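Local coordinates for disulfide bond protein A (Staphylococcus aureus, PDB 3BCI) that probably acts as a thiol:disulfide oxidoreductase of the DsbA subfamily, exchanging disulfides through a redox-active CxxC pair in a thioredoxin fold, at residues 68-73 with 118-123; 153-158 with 170-175. All blocks are in the same frame, centred on the assembly; numbering follows the deposited sequence.

Contact 1 (68-73 with 118-123); sequences SHAVLM and NKIIKD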
ATOM      1  N   SER A  68       0.841   4.104  -6.579  1.00 20.01           N
ATOM      2  CA  SER A  68       0.793   4.089  -5.122  1.00 25.23           C
ATOM      3  C   SER A  68       2.098   4.626  -4.537  1.00 24.95           C
ATOM      4  O   SER A  68       2.087   5.464  -3.630  1.00 22.04           O
ATOM      5  CB  SER A  68       0.546   2.658  -4.626  1.00 25.74           C
ATOM      6  OG  SER A  68       0.470   2.605  -3.212  1.00 29.11           O
ATOM      7  N   HIS A  69       3.225   4.142  -5.056  1.00 20.12           N
ATOM      8  CA  HIS A  69       4.530   4.592  -4.578  1.00 26.50           C
ATOM      9  C   HIS A  69       4.789   6.059  -4.921  1.00 26.08           C
ATOM     10  O   HIS A  69       5.471   6.763  -4.174  1.00 21.93           O
ATOM     11  CB  HIS A  69       5.642   3.705  -5.147  1.00 19.40           C
ATOM     12  CG  HIS A  69       5.883   2.464  -4.345  1.00 24.16           C
ATOM     13  ND1 HIS A  69       6.509   2.483  -3.118  1.00 19.33           N
ATOM     14  CD2 HIS A  69       5.537   1.173  -4.570  1.00 23.25           C
ATOM     15  CE1 HIS A  69       6.540   1.259  -2.620  1.00 25.41           C
ATOM     16  NE2 HIS A  69       5.955   0.445  -3.482  1.00 27.31           N
ATOM     17  N   ALA A  70       4.247   6.520  -6.043  1.00 23.80           N
ATOM     18  CA  ALA A  70       4.420   7.918  -6.432  1.00 24.85           C
ATOM     19  C   ALA A  70       3.690   8.792  -5.409  1.00 26.46           C
ATOM     20  O   ALA A  70       4.223   9.801  -4.945  1.00 23.48           O
ATOM     21  CB  ALA A  70       3.860   8.156  -7.844  1.00 24.15           C
ATOM     22  N   VAL A  71       2.471   8.396  -5.052  1.00 23.93           N
ATOM     23  CA  VAL A  71       1.691   9.139  -4.067  1.00 25.46           C
ATOM     24  C   VAL A  71       2.425   9.188  -2.728  1.00 25.75           C
ATOM     25  O   VAL A  71       2.518  10.244  -2.096  1.00 25.14           O
ATOM     26  CB  VAL A  71       0.296   8.494  -3.848  1.00 26.62           C
ATOM     27  CG1 VAL A  71      -0.420   9.160  -2.672  1.00 29.05           C
ATOM     28  CG2 VAL A  71      -0.540   8.633  -5.114  1.00 26.01           C
ATOM     29  N   LEU A  72       2.945   8.043  -2.299  1.00 22.00           N
ATOM     30  CA  LEU A  72       3.664   7.956  -1.037  1.00 23.26           C
ATOM     31  C   LEU A  72       4.864   8.906  -0.967  1.00 26.65           C
ATOM     32  O   LEU A  72       5.050   9.618   0.022  1.00 23.33           O
ATOM     33  CB  LEU A  72       4.142   6.517  -0.805  1.00 23.65           C
ATOM     34  CG  LEU A  72       5.095   6.315   0.379  1.00 29.68           C
ATOM     35  CD1 LEU A  72       4.382   6.693   1.675  1.00 22.55           C
ATOM     36  CD2 LEU A  72       5.573   4.863   0.426  1.00 30.22           C
ATOM     37  N   MET A  73       5.677   8.927  -2.017  1.00 22.56           N
ATOM     38  CA  MET A  73       6.865   9.776  -2.007  1.00 34.05           C
ATOM     39  C   MET A  73       6.630  11.269  -2.195  1.00 25.98           C
ATOM     40  O   MET A  73       7.409  12.071  -1.693  1.00 34.73           O
ATOM     41  CB  MET A  73       7.877   9.293  -3.050  1.00 36.08           C
ATOM     42  CG  MET A  73       7.369   9.292  -4.470  1.00 48.93           C
ATOM     43  SD  MET A  73       8.645   8.741  -5.634  1.00 59.64           S
ATOM     44  CE  MET A  73       8.985   7.117  -4.992  1.00 38.02           C
ATOM     45  N   ASN A 118       0.263  16.677 -10.900  1.00 24.98           N
ATOM     46  CA  ASN A 118       0.914  16.422 -12.186  1.00 28.46           C
ATOM     47  C   ASN A 118       2.221  15.668 -12.006  1.00 27.07           C
ATOM     48  O   ASN A 118       2.557  14.791 -12.802  1.00 26.61           O
ATOM     49  CB  ASN A 118       1.200  17.734 -12.934  1.00 22.25           C
ATOM     50  CG  ASN A 118      -0.062  18.442 -13.374  1.00 32.91           C
ATOM     51  OD1 ASN A 118      -1.105  17.815 -13.540  1.00 28.87           O
ATOM     52  ND2 ASN A 118       0.028  19.750 -13.584  1.00 28.33           N
ATOM     53  N   LYS A 119       2.958  16.022 -10.959  1.00 24.60           N
ATOM     54  CA  LYS A 119       4.245  15.392 -10.664  1.00 28.16           C
ATOM     55  C   LYS A 119       4.100  13.895 -10.377  1.00 26.58           C
ATOM     56  O   LYS A 119       4.898  13.080 -10.838  1.00 28.56           O
ATOM     57  CB  LYS A 119       4.891  16.101  -9.470  1.00 33.80           C
ATOM     58  CG  LYS A 119       6.229  15.539  -9.031  1.00 41.14           C
ATOM     59  CD  LYS A 119       6.841  16.411  -7.939  1.00 41.14           C
ATOM     60  CE  LYS A 119       5.909  16.544  -6.738  1.00 43.11           C
ATOM     61  NZ  LYS A 119       6.458  17.473  -5.710  1.00 46.74           N
ATOM     62  N   ILE A 120       3.071  13.540  -9.614  1.00 26.30           N
ATOM     63  CA  ILE A 120       2.806  12.146  -9.268  1.00 26.53           C
ATOM     64  C   ILE A 120       2.400  11.339 -10.499  1.00 23.83           C
ATOM     65  O   ILE A 120       2.912  10.241 -10.732  1.00 21.06           O
ATOM     66  CB  ILE A 120       1.678  12.060  -8.218  1.00 23.44           C
ATOM     67  CG1 ILE A 120       2.184  12.609  -6.879  1.00 23.81           C
ATOM     68  CG2 ILE A 120       1.171  10.620  -8.093  1.00 22.72           C
ATOM     69  CD1 ILE A 120       1.090  12.801  -5.834  1.00 27.60           C
ATOM     70  N   ILE A 121       1.478  11.899 -11.277  1.00 22.78           N
ATOM     71  CA  ILE A 121       0.964  11.259 -12.483  1.00 24.27           C
ATOM     72  C   ILE A 121       2.072  10.991 -13.498  1.00 23.27           C
ATOM     73  O   ILE A 121       2.127   9.919 -14.098  1.00 25.72           O
ATOM     74  CB  ILE A 121      -0.152  12.136 -13.115  1.00 26.00           C
ATOM     75  CG1 ILE A 121      -1.359  12.174 -12.173  1.00 25.69           C
ATOM     76  CG2 ILE A 121      -0.575  11.593 -14.459  1.00 20.49           C
ATOM     77  CD1 ILE A 121      -2.523  13.022 -12.679  1.00 28.49           C
ATOM     78  N   LYS A 122       2.967  11.953 -13.680  1.00 20.88           N
ATOM     79  CA  LYS A 122       4.059  11.771 -14.628  1.00 25.54           C
ATOM     80  C   LYS A 122       5.115  10.791 -14.101  1.00 27.35           C
ATOM     81  O   LYS A 122       5.670   9.996 -14.856  1.00 24.40           O
ATOM     82  CB  LYS A 122       4.700  13.127 -14.942  1.00 27.49           C
ATOM     83  CG  LYS A 122       5.798  13.090 -16.007  1.00 31.58           C
ATOM     84  CD  LYS A 122       7.170  12.863 -15.403  1.00 28.35           C
ATOM     85  CE  LYS A 122       8.259  13.016 -16.452  1.00 40.44           C
ATOM     86  NZ  LYS A 122       9.619  12.870 -15.867  1.00 33.84           N
ATOM     87  N   ASP A 123       5.378  10.831 -12.798  1.00 28.03           N
ATOM     88  CA  ASP A 123       6.388   9.955 -12.219  1.00 27.88           C
ATOM     89  C   ASP A 123       6.080   8.460 -12.337  1.00 26.31           C
ATOM     90  O   ASP A 123       6.940   7.686 -12.748  1.00 24.21           O
ATOM     91  CB  ASP A 123       6.629  10.329 -10.750  1.00 26.56           C
ATOM     92  CG  ASP A 123       7.912   9.716 -10.188  1.00 31.00           C
ATOM     93  OD1 ASP A 123       7.934   8.503  -9.889  1.00 26.49           O
ATOM     94  OD2 ASP A 123       8.908  10.456 -10.053  1.00 32.74           O
TER
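Ala70 and Ile120 form the closest CA pair between 68-73 and 118-123, 5.3 Å apart, on helices 61-74 and 114-125. The apolar contacts come first. Ile120 packs against two successive residues of the other helix: its CG2 branch meets Ala70 CB at 3.7 Å and Val71 CG2 at 4.0 Å. That branch stands anti to the backbone N, while CG1, beside the N, carries CD1 over the backbone of helix 61-74, 4.1 Å from Val71 CA. The axes of the two short segments approach to 8.8 Å, at 144° between their N-to-C directions, a spacing consistent with the small alanine at the crossing. Phe82 of helix 79-88 also packs on Val71, and Ile107 and Leu112 on Ile120.

The polar part is slight and loose. Met73 turns its sulfur toward Asp123, with SD 4.3 Å from OD1, and no hydrogen bond spans the two segments. The carboxylate of Asp123 is instead held by hydroxyls on both oxygens, Ser131 OG at OD1 and Tyr74 OH at OD2. Tyr74 directly follows 68-73, making this a polar link between the two helices. Within the all-helical part of this DsbA-type protein, apolar contact thus joins the paired helices, and two hydroxyls satisfy the buried acid.

Contact 2 (153-158 with 170-175); sequences AFINGE and EKLLKD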
ATOM      1  N   ALA A 153       1.267  -9.740   7.817  1.00 27.55           N
ATOM      2  CA  ALA A 153       1.833  -8.561   8.455  1.00 22.29           C
ATOM      3  C   ALA A 153       2.867  -8.938   9.495  1.00 23.74           C
ATOM      4  O   ALA A 153       2.771  -9.986  10.127  1.00 23.96           O
ATOM      5  CB  ALA A 153       0.717  -7.731   9.091  1.00 23.63           C
ATOM      6  N   PHE A 154       3.862  -8.072   9.653  1.00 22.86           N
ATOM      7  CA  PHE A 154       4.942  -8.277  10.605  1.00 24.93           C
ATOM      8  C   PHE A 154       5.241  -6.967  11.328  1.00 28.31           C
ATOM      9  O   PHE A 154       5.117  -5.888  10.749  1.00 25.65           O
ATOM     10  CB  PHE A 154       6.205  -8.741   9.869  1.00 21.55           C
ATOM     11  CG  PHE A 154       6.051 -10.067   9.175  1.00 27.19           C
ATOM     12  CD1 PHE A 154       6.421 -11.246   9.811  1.00 24.99           C
ATOM     13  CD2 PHE A 154       5.526 -10.136   7.888  1.00 26.34           C
ATOM     14  CE1 PHE A 154       6.270 -12.481   9.171  1.00 31.66           C
ATOM     15  CE2 PHE A 154       5.371 -11.361   7.240  1.00 29.73           C
ATOM     16  CZ  PHE A 154       5.742 -12.536   7.879  1.00 30.37           C
ATOM     17  N   ILE A 155       5.623  -7.068  12.595  1.00 23.05           N
ATOM     18  CA  ILE A 155       5.982  -5.897  13.384  1.00 25.79           C
ATOM     19  C   ILE A 155       7.383  -6.202  13.894  1.00 23.82           C
ATOM     20  O   ILE A 155       7.582  -7.123  14.687  1.00 22.60           O
ATOM     21  CB  ILE A 155       5.005  -5.674  14.555  1.00 26.88           C
ATOM     22  CG1 ILE A 155       3.592  -5.431  14.003  1.00 27.13           C
ATOM     23  CG2 ILE A 155       5.459  -4.479  15.383  1.00 23.88           C
ATOM     24  CD1 ILE A 155       2.544  -5.114  15.054  1.00 24.19           C
ATOM     25  N   ASN A 156       8.352  -5.432  13.414  1.00 24.75           N
ATOM     26  CA  ASN A 156       9.752  -5.642  13.752  1.00 27.08           C
ATOM     27  C   ASN A 156      10.114  -7.091  13.453  1.00 31.44           C
ATOM     28  O   ASN A 156      10.828  -7.739  14.221  1.00 29.12           O
ATOM     29  CB  ASN A 156      10.035  -5.321  15.223  1.00 25.00           C
ATOM     30  CG  ASN A 156       9.969  -3.836  15.514  1.00 25.90           C
ATOM     31  OD1 ASN A 156      10.084  -3.010  14.607  1.00 27.13           O
ATOM     32  ND2 ASN A 156       9.796  -3.487  16.783  1.00 31.14           N
ATOM     33  N   GLY A 157       9.592  -7.596  12.338  1.00 23.32           N
ATOM     34  CA  GLY A 157       9.888  -8.954  11.926  1.00 21.80           C
ATOM     35  C   GLY A 157       9.105 -10.057  12.604  1.00 25.70           C
ATOM     36  O   GLY A 157       9.286 -11.219  12.260  1.00 25.49           O
ATOM     37  N   GLU A 158       8.257  -9.707  13.570  1.00 23.10           N
ATOM     38  CA  GLU A 158       7.442 -10.697  14.276  1.00 27.26           C
ATOM     39  C   GLU A 158       6.096 -10.779  13.570  1.00 23.52           C
ATOM     40  O   GLU A 158       5.457  -9.757  13.302  1.00 20.99           O
ATOM     41  CB  GLU A 158       7.241 -10.281  15.739  1.00 28.27           C
ATOM     42  CG  GLU A 158       8.518 -10.265  16.554  1.00 46.90           C
ATOM     43  CD  GLU A 158       8.838 -11.615  17.171  1.00 54.78           C
ATOM     44  OE1 GLU A 158       8.529 -12.654  16.547  1.00 49.44           O
ATOM     45  OE2 GLU A 158       9.410 -11.631  18.281  1.00 61.12           O
ATOM     46  N   GLU A 170      -1.976  -4.408  18.010  1.00 24.52           N
ATOM     47  CA  GLU A 170      -1.837  -3.704  19.277  1.00 34.35           C
ATOM     48  C   GLU A 170      -1.117  -4.580  20.294  1.00 38.40           C
ATOM     49  O   GLU A 170      -0.317  -4.094  21.097  1.00 34.83           O
ATOM     50  CB  GLU A 170      -3.225  -3.312  19.790  1.00 34.08           C
ATOM     51  CG  GLU A 170      -3.225  -2.406  20.998  1.00 44.35           C
ATOM     52  CD  GLU A 170      -4.603  -1.847  21.286  1.00 52.77           C
ATOM     53  OE1 GLU A 170      -5.553  -2.648  21.417  1.00 62.45           O
ATOM     54  OE2 GLU A 170      -4.737  -0.609  21.380  1.00 59.96           O
ATOM     55  N   LYS A 171      -1.395  -5.878  20.243  1.00 34.27           N
ATOM     56  CA  LYS A 171      -0.778  -6.836  21.147  1.00 35.06           C
ATOM     57  C   LYS A 171       0.742  -6.786  21.020  1.00 37.67           C
ATOM     58  O   LYS A 171       1.449  -6.694  22.021  1.00 39.78           O
ATOM     59  CB  LYS A 171      -1.297  -8.239  20.834  1.00 49.57           C
ATOM     60  CG  LYS A 171      -0.934  -9.305  21.849  1.00 58.54           C
ATOM     61  CD  LYS A 171      -1.737 -10.567  21.580  1.00 61.77           C
ATOM     62  CE  LYS A 171      -0.953 -11.814  21.935  0.50 65.18           C
ATOM     63  NZ  LYS A 171      -1.702 -13.045  21.563  0.50 63.49           N
ATOM     64  N   LEU A 172       1.241  -6.834  19.789  1.00 33.86           N
ATOM     65  CA  LEU A 172       2.680  -6.777  19.546  1.00 39.73           C
ATOM     66  C   LEU A 172       3.272  -5.406  19.852  1.00 36.06           C
ATOM     67  O   LEU A 172       4.419  -5.298  20.285  1.00 44.72           O
ATOM     68  CB  LEU A 172       2.992  -7.127  18.087  1.00 35.71           C
ATOM     69  CG  LEU A 172       3.080  -8.604  17.722  1.00 37.80           C
ATOM     70  CD1 LEU A 172       3.443  -8.745  16.250  1.00 33.58           C
ATOM     71  CD2 LEU A 172       4.129  -9.274  18.593  1.00 38.04           C
ATOM     72  N   LEU A 173       2.482  -4.361  19.629  1.00 32.63           N
ATOM     73  CA  LEU A 173       2.940  -2.994  19.838  1.00 33.10           C
ATOM     74  C   LEU A 173       2.956  -2.549  21.295  1.00 41.65           C
ATOM     75  O   LEU A 173       3.667  -1.607  21.641  1.00 47.43           O
ATOM     76  CB  LEU A 173       2.084  -2.026  19.007  1.00 26.67           C
ATOM     77  CG  LEU A 173       2.180  -2.203  17.486  1.00 31.39           C
ATOM     78  CD1 LEU A 173       1.111  -1.383  16.804  1.00 24.65           C
ATOM     79  CD2 LEU A 173       3.558  -1.802  17.002  1.00 25.28           C
ATOM     80  N   LYS A 174       2.184  -3.215  22.150  1.00 50.14           N
ATOM     81  CA  LYS A 174       2.148  -2.833  23.561  1.00 58.86           C
ATOM     82  C   LYS A 174       3.537  -2.793  24.166  1.00 67.18           C
ATOM     83  O   LYS A 174       3.977  -1.760  24.673  1.00 70.26           O
ATOM     84  CB  LYS A 174       1.261  -3.779  24.374  1.00 56.91           C
ATOM     85  CG  LYS A 174      -0.207  -3.402  24.333  1.00 61.77           C
ATOM     86  CD  LYS A 174      -0.366  -1.921  23.998  1.00 63.45           C
ATOM     87  CE  LYS A 174      -1.819  -1.507  23.855  0.70 66.03           C
ATOM     88  NZ  LYS A 174      -2.547  -1.567  25.150  0.70 65.62           N
ATOM     89  N   ASP A 175       4.218  -3.931  24.130  1.00 75.49           N
ATOM     90  CA  ASP A 175       5.578  -4.010  24.637  1.00 80.23           C
ATOM     91  C   ASP A 175       6.425  -3.097  23.748  1.00 80.28           C
ATOM     92  O   ASP A 175       6.993  -3.594  22.748  1.00 77.32           O
ATOM     93  CB  ASP A 175       6.105  -5.450  24.567  1.00 82.73           C
ATOM     94  CG  ASP A 175       5.058  -6.439  24.084  1.00 85.46           C
ATOM     95  OD1 ASP A 175       5.038  -7.578  24.597  1.00 83.82           O
ATOM     96  OD2 ASP A 175       4.262  -6.091  23.186  1.00 80.87           O
TER
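Ile155, the last residue of strand 152-155, points its side chain toward the C-terminal helix 166-174 and meets two successive leucines. Its CD1 methyl touches Leu172 CB at 3.7 Å and Leu173 CG at 3.8 Å, while CG2 meets Leu173 CD2 at 3.7 Å. The two branches of the isoleucine divide the work: with chi1 at -61°, CG1 sits beside the backbone N and sends CD1 to the helix, and CG2 stands anti to that N. Leu173 lies nearly at right angles across the isoleucine. Leu172, the more exposed of the two leucines, crosses the isoleucine at a slant, its CD1 3.8 Å from Ile155 CB and 3.7 Å from the carbonyl oxygen of Glu158.

One step out, a type I' turn from Ile155 to Glu158 fixes the strand side. Both ends of the turn are bonded, Ile155 N to Glu158 O at 2.8 Å and Glu158 N to Ile155 O at 2.9 Å, and the positive phi angles of Asn156 and Gly157 make the reversal. Further out, Asn156 OD1 accepts from Leu14 N, tying the turn to the neighbouring strand 14-19, while Val15 packs on Ile155 and Tyr41 of helix 24-42 on Leu173. No hydrogen bond crosses between the segments: the C-terminal helix of this thioredoxin fold meets the sheet here through aliphatic contact, buried at Ile155 and Leu173 and more exposed toward Glu158.

How the contacts relate
The contacts lie on opposite sides of the chain's centre, their own centres about 30 Å apart and their nearest atoms about 15 Å apart, and they have no residue or helix in common. Contact 1 joins helix to helix in the helical part of the chain, and most of its touching residues are buried. Contact 2 lies at the edge of the sheet, where a hairpin end meets the C-terminal helix, and is only partly buried. Each buries 213 Å², and neither has a hydrogen bond across its segments. In contact 1 a buried carboxylate is hydrogen-bonded by two hydroxyls; in contact 2 the polar bonding instead shapes the turn beside the aliphatic cluster.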